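PDB 2YIK: endoglucanase from Clostridium thermocellum, which probably hydrolyses internal beta-1,4-glucosidic bonds of cellulose. Local coordinates for residues G187-D190 with H191-G195; L226-N229 with Y230-K234; A241-S244 with L245-K249. All coordinates share one frame; numbering follows the deposited sequence.

Contact 1: G187-D190 with H191-G195; sequences GDID and HAFWG
Over one face of the His191 imidazole sits Gly187 CA, 4.0 Å from the ring centroid and almost on the ring normal, a CH-pi contact; at the edge, in the ring plane, lies Asp190 OD2. The Phe193 ring has Asp190 O at its edge, in plane. Asp190 ends the short helix 187-190 and His191 is the first residue beyond it; the chain leaves through a type I beta turn from Asp190 to Phe193. Backbone bonds shape this exit: His191 N reaches Gly187 O at 3.0 Å, while the next two amides bond three residues back, Ala192 N to Ile189 O and Phe193 N to Asp190 O. The imidazole folds back over Gly187 because CG stands beside the backbone N (chi1 -63°). Its ND1 gives a weak hydrogen bond to Asp190 OD2 at 3.5 Å, with ring and carboxylate planes 65° apart; that oxygen also accepts the amide of His120, and the side chains of Asp190 and His191 both touch Asp119. His191 lies about 7 Å, side chain to side chain, from His451, the predicted active-site residue, so the turn borders the probable catalytic region. Farther along, Phe193 lies alongside Ile189, its CE1 4.1 Å from Ile189 CG2 and 3.1 Å from Ile189 O.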
# COMPACT_ATOMS: atom_id res chain seq x y z
N GLY A 187 -3.30 12.36 13.95
CA GLY A 187 -4.16 13.18 13.11
C GLY A 187 -4.71 14.39 13.86
O GLY A 187 -4.81 15.48 13.31
N ASP A 188 -5.05 14.19 15.13
CA ASP A 188 -5.61 15.26 15.94
C ASP A 188 -4.68 16.45 16.08
O ASP A 188 -5.13 17.58 16.22
CB ASP A 188 -5.96 14.74 17.34
CG ASP A 188 -7.11 13.76 17.32
OD1 ASP A 188 -7.66 13.50 16.23
OD2 ASP A 188 -7.45 13.26 18.42
N ILE A 189 -3.38 16.18 16.04
CA ILE A 189 -2.39 17.24 16.16
C ILE A 189 -1.91 17.72 14.80
O ILE A 189 -1.95 18.92 14.51
CB ILE A 189 -1.18 16.77 17.01
CG1 ILE A 189 -1.63 16.56 18.46
CG2 ILE A 189 -0.04 17.79 16.95
CD1 ILE A 189 -0.61 15.89 19.36
N ASP A 190 -1.49 16.78 13.97
CA ASP A 190 -0.97 17.08 12.64
C ASP A 190 -1.92 17.87 11.73
O ASP A 190 -1.50 18.78 11.02
CB ASP A 190 -0.55 15.78 11.94
CG ASP A 190 0.07 16.01 10.57
OD1 ASP A 190 1.25 16.42 10.50
OD2 ASP A 190 -0.63 15.79 9.56
N HIS A 191 -3.20 17.52 11.74
CA HIS A 191 -4.16 18.21 10.89
C HIS A 191 -4.45 19.66 11.26
O HIS A 191 -5.07 20.39 10.48
CB HIS A 191 -5.47 17.43 10.81
CG HIS A 191 -5.31 16.07 10.19
ND1 HIS A 191 -4.11 15.62 9.70
CD2 HIS A 191 -6.21 15.08 9.97
CE1 HIS A 191 -4.26 14.40 9.21
NE2 HIS A 191 -5.53 14.05 9.36
N ALA A 192 -4.00 20.09 12.44
CA ALA A 192 -4.23 21.47 12.87
C ALA A 192 -3.22 22.43 12.23
O ALA A 192 -3.29 23.64 12.44
CB ALA A 192 -4.15 21.58 14.40
N PHE A 193 -2.28 21.88 11.46
CA PHE A 193 -1.26 22.69 10.80
C PHE A 193 -1.24 22.45 9.31
O PHE A 193 -1.69 21.40 8.84
CB PHE A 193 0.14 22.38 11.34
CG PHE A 193 0.24 22.44 12.84
CD1 PHE A 193 -0.19 21.36 13.62
CD2 PHE A 193 0.74 23.57 13.47
CE1 PHE A 193 -0.11 21.41 15.01
CE2 PHE A 193 0.82 23.63 14.87
CZ PHE A 193 0.39 22.55 15.64
N TRP A 194 -0.73 23.43 8.57
CA TRP A 194 -0.62 23.34 7.12
C TRP A 194 0.62 24.09 6.68
O TRP A 194 0.63 25.32 6.63
CB TRP A 194 -1.85 23.93 6.43
CG TRP A 194 -1.85 23.68 4.94
CD1 TRP A 194 -1.10 24.31 3.99
CD2 TRP A 194 -2.58 22.65 4.26
NE1 TRP A 194 -1.32 23.74 2.76
CE2 TRP A 194 -2.22 22.72 2.89
CE3 TRP A 194 -3.51 21.68 4.67
CZ2 TRP A 194 -2.75 21.85 1.93
CZ3 TRP A 194 -4.03 20.81 3.71
CH2 TRP A 194 -3.65 20.91 2.36
N GLY A 195 1.68 23.35 6.39
CA GLY A 195 2.92 23.96 5.95
C GLY A 195 3.84 22.89 5.39
O GLY A 195 3.48 21.71 5.36

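Contact 2: L226-N229 with Y230-K234; sequences LAIN and YMNFK
A chi1 of -150° carries the Asn229 amide roughly opposite its backbone N, while Phe233, one helical turn later, has CG beside its own N (chi1 -71°); the two side chains thereby converge on the same flank of helix 216-233. The amide nitrogen comes to the rim of the phenyl ring, with Asn229 ND2 in the ring plane and 3.2 Å from Phe233 CE2. Amide and ring planes stand 75° apart, and the approach is to the edge, so the pair is no amide-on-face stack. The other end of the amide meets the next helix, where Asn229 OD1 is hydrogen-bonded to Ser244 OG, which helps to orient this buried amide. The backbone carries the i to i+4 bonds from Tyr230 N to Leu226 O, Met231 N to Ala227 O at 3.1 Å, Asn232 N to Ile228 O at 2.9 Å and Phe233 N to Asn229 O at 3.0 Å, the last one bent as the helix nears its end. Tyr230 CB rests 3.3 Å from Ala227 O. The segment is packed among several helices of the (alpha/alpha)6 barrel characteristic of family 9 catalytic domains: Leu226 and Tyr230 meet helix 238-257, Ala227 and Met231 meet helix 279-293, Phe233 lies against helix 151-167, and Ile228 and Asn232 touch helix 124-140.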
# COMPACT_ATOMS: atom_id res chain seq x y z
N LEU A 226 7.07 -7.16 3.91
CA LEU A 226 8.44 -7.64 4.02
C LEU A 226 8.64 -8.96 3.28
O LEU A 226 9.71 -9.19 2.71
CB LEU A 226 8.83 -7.78 5.50
CG LEU A 226 9.02 -6.42 6.17
CD1 LEU A 226 8.97 -6.55 7.68
CD2 LEU A 226 10.35 -5.85 5.70
N ALA A 227 7.63 -9.81 3.27
CA ALA A 227 7.71 -11.08 2.56
C ALA A 227 7.76 -10.77 1.06
O ALA A 227 8.48 -11.41 0.30
CB ALA A 227 6.52 -11.97 2.88
N ILE A 228 6.99 -9.77 0.64
CA ILE A 228 6.97 -9.35 -0.76
C ILE A 228 8.33 -8.75 -1.11
O ILE A 228 8.83 -8.94 -2.23
CB ILE A 228 5.85 -8.30 -1.00
CG1 ILE A 228 4.48 -8.99 -0.86
CG2 ILE A 228 6.00 -7.65 -2.38
CD1 ILE A 228 3.32 -8.04 -0.80
N ASN A 229 8.94 -8.04 -0.16
CA ASN A 229 10.24 -7.41 -0.37
C ASN A 229 11.26 -8.52 -0.65
O ASN A 229 12.13 -8.38 -1.51
CB ASN A 229 10.66 -6.61 0.87
CG ASN A 229 11.55 -5.42 0.52
OD1 ASN A 229 12.48 -5.08 1.26
ND2 ASN A 229 11.26 -4.78 -0.60
N TYR A 230 11.15 -9.62 0.09
CA TYR A 230 12.04 -10.75 -0.12
C TYR A 230 11.85 -11.24 -1.55
O TYR A 230 12.81 -11.42 -2.29
CB TYR A 230 11.73 -11.88 0.86
CG TYR A 230 12.27 -13.22 0.40
CD1 TYR A 230 13.61 -13.57 0.61
CD2 TYR A 230 11.46 -14.11 -0.30
CE1 TYR A 230 14.12 -14.79 0.13
CE2 TYR A 230 11.96 -15.32 -0.79
CZ TYR A 230 13.28 -15.65 -0.57
OH TYR A 230 13.75 -16.85 -1.04
N MET A 231 10.59 -11.45 -1.94
CA MET A 231 10.27 -11.94 -3.28
C MET A 231 10.85 -11.04 -4.37
O MET A 231 11.29 -11.52 -5.40
CB MET A 231 8.76 -12.06 -3.48
CG MET A 231 8.06 -13.16 -2.67
SD MET A 231 8.73 -14.82 -2.91
CE MET A 231 8.20 -15.21 -4.57
N ASN A 232 10.83 -9.73 -4.12
CA ASN A 232 11.33 -8.76 -5.08
C ASN A 232 12.86 -8.63 -5.13
O ASN A 232 13.41 -8.25 -6.16
CB ASN A 232 10.72 -7.38 -4.79
CG ASN A 232 9.27 -7.26 -5.25
OD1 ASN A 232 8.48 -6.51 -4.68
ND2 ASN A 232 8.91 -8.00 -6.30
N PHE A 233 13.54 -8.96 -4.04
CA PHE A 233 14.99 -8.83 -3.99
C PHE A 233 15.82 -10.11 -3.87
O PHE A 233 17.05 -10.05 -3.90
CB PHE A 233 15.38 -7.90 -2.85
CG PHE A 233 15.03 -6.46 -3.10
CD1 PHE A 233 15.83 -5.67 -3.91
CD2 PHE A 233 13.88 -5.91 -2.54
CE1 PHE A 233 15.49 -4.33 -4.17
CE2 PHE A 233 13.53 -4.58 -2.79
CZ PHE A 233 14.33 -3.79 -3.60
N LYS A 234 15.17 -11.26 -3.73
CA LYS A 234 15.90 -12.51 -3.55
C LYS A 234 16.95 -12.88 -4.59
O LYS A 234 17.88 -13.63 -4.28
CB LYS A 234 14.93 -13.69 -3.41
CG LYS A 234 14.04 -13.95 -4.61
CD LYS A 234 13.07 -15.07 -4.28
CE LYS A 234 11.92 -15.13 -5.26
NZ LYS A 234 12.15 -16.10 -6.35

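Contact 3: A241-S244 with L245-K249; sequences AAKS and LDYAK
Helix 238-257, one of the long alpha helices of the family 9 catalytic domain, has as its clearest side-chain contact here the i to i+4 pair of Lys243 and Tyr247. The lysine chain runs alongside the tyrosine, both pointing the same way, and its methylenes do the touching: Lys243 CG is 3.8 Å and Lys243 CE 3.9 Å from Tyr247 CE1. With CG opposite the backbone N (chi1 179°), the aliphatic part of Lys243 is laid toward the next turn and meets the ring there. The backbone adds a polar neighbour, as Lys243 O lies in the plane of the phenol ring at its edge, 3.2 Å from Tyr247 CD1, while accepting the Tyr247 amide at 3.0 Å. Equivalent helical bonds join Leu245 N to Ala241 O, Asp246 N to Ala242 O and Ala248 N to Ser244 O. Arg171 makes a cation-pi contact with Tyr247 and a salt bridge with Asp246 OD2, tying two successive residues of the helix to one guanidinium. Buried Ser244 has its hydroxyl beside the backbone N (chi1 -60°), where OG hydrogen-bonds Tyr240 O one turn earlier.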
# COMPACT_ATOMS: atom_id res chain seq x y z
N ALA A 241 17.33 -9.42 0.89
CA ALA A 241 16.10 -10.20 0.79
C ALA A 241 15.96 -11.10 2.00
O ALA A 241 14.87 -11.25 2.56
CB ALA A 241 16.12 -11.04 -0.49
N ALA A 242 17.08 -11.70 2.41
CA ALA A 242 17.09 -12.59 3.57
C ALA A 242 16.71 -11.82 4.81
O ALA A 242 15.97 -12.33 5.66
CB ALA A 242 18.48 -13.21 3.76
N LYS A 243 17.21 -10.60 4.93
CA LYS A 243 16.88 -9.78 6.10
C LYS A 243 15.38 -9.48 6.14
O LYS A 243 14.75 -9.58 7.19
CB LYS A 243 17.68 -8.49 6.09
CG LYS A 243 17.37 -7.59 7.27
CD LYS A 243 18.50 -6.61 7.50
CE LYS A 243 18.03 -5.37 8.23
NZ LYS A 243 18.41 -4.15 7.43
N SER A 244 14.82 -9.11 4.98
CA SER A 244 13.39 -8.81 4.88
C SER A 244 12.57 -10.02 5.30
O SER A 244 11.64 -9.90 6.10
CB SER A 244 13.02 -8.41 3.45
OG SER A 244 13.75 -7.27 3.02
N LEU A 245 12.93 -11.18 4.77
CA LEU A 245 12.22 -12.41 5.09
C LEU A 245 12.33 -12.75 6.57
O LEU A 245 11.38 -13.24 7.18
CB LEU A 245 12.75 -13.58 4.25
CG LEU A 245 12.03 -14.92 4.43
CD1 LEU A 245 10.54 -14.77 4.15
CD2 LEU A 245 12.63 -15.95 3.49
N ASP A 246 13.50 -12.50 7.16
CA ASP A 246 13.70 -12.79 8.58
C ASP A 246 12.75 -11.93 9.42
O ASP A 246 12.11 -12.42 10.35
CB ASP A 246 15.15 -12.54 8.98
CG ASP A 246 15.37 -12.67 10.47
OD1 ASP A 246 15.02 -13.71 11.03
OD2 ASP A 246 15.90 -11.73 11.09
N TYR A 247 12.67 -10.64 9.10
CA TYR A 247 11.78 -9.75 9.82
C TYR A 247 10.31 -10.13 9.56
O TYR A 247 9.49 -10.09 10.48
CB TYR A 247 12.02 -8.29 9.41
CG TYR A 247 13.13 -7.59 10.18
CD1 TYR A 247 14.48 -7.84 9.89
CD2 TYR A 247 12.84 -6.69 11.20
CE1 TYR A 247 15.50 -7.19 10.59
CE2 TYR A 247 13.84 -6.04 11.91
CZ TYR A 247 15.18 -6.29 11.61
OH TYR A 247 16.16 -5.64 12.31
N ALA A 248 10.00 -10.50 8.33
CA ALA A 248 8.63 -10.89 7.98
C ALA A 248 8.15 -12.07 8.82
O ALA A 248 7.06 -12.03 9.41
CB ALA A 248 8.53 -11.23 6.48
N LYS A 249 8.96 -13.12 8.88
CA LYS A 249 8.63 -14.32 9.65
C LYS A 249 8.47 -14.02 11.14
O LYS A 249 7.61 -14.60 11.80
CB LYS A 249 9.72 -15.38 9.50
CG LYS A 249 9.89 -15.99 8.12
CD LYS A 249 11.23 -16.72 8.09
CE LYS A 249 11.29 -17.83 7.06
NZ LYS A 249 12.59 -18.59 7.16

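From the N terminus the three contacts follow in series, neither nesting nor crossing, and each joins adjacent segments without closing a long loop. Contact 1 comes first, turning the chain from helix 187-190 into the loop before strand 206-209. Contact 2 lies near the end of helix 216-233 and contact 3 in helix 238-257, the next helix; their centres are about 8 Å apart. They touch directly: besides the amide-hydroxyl hydrogen bond between the helices, Tyr230 packs on Ala241, its CD1 3.3 Å from Ala241 O, which joins the two consecutive helices. Contact 1 is remote, its centre about 34 Å from that of contact 2, on the opposite side of the chain's centre.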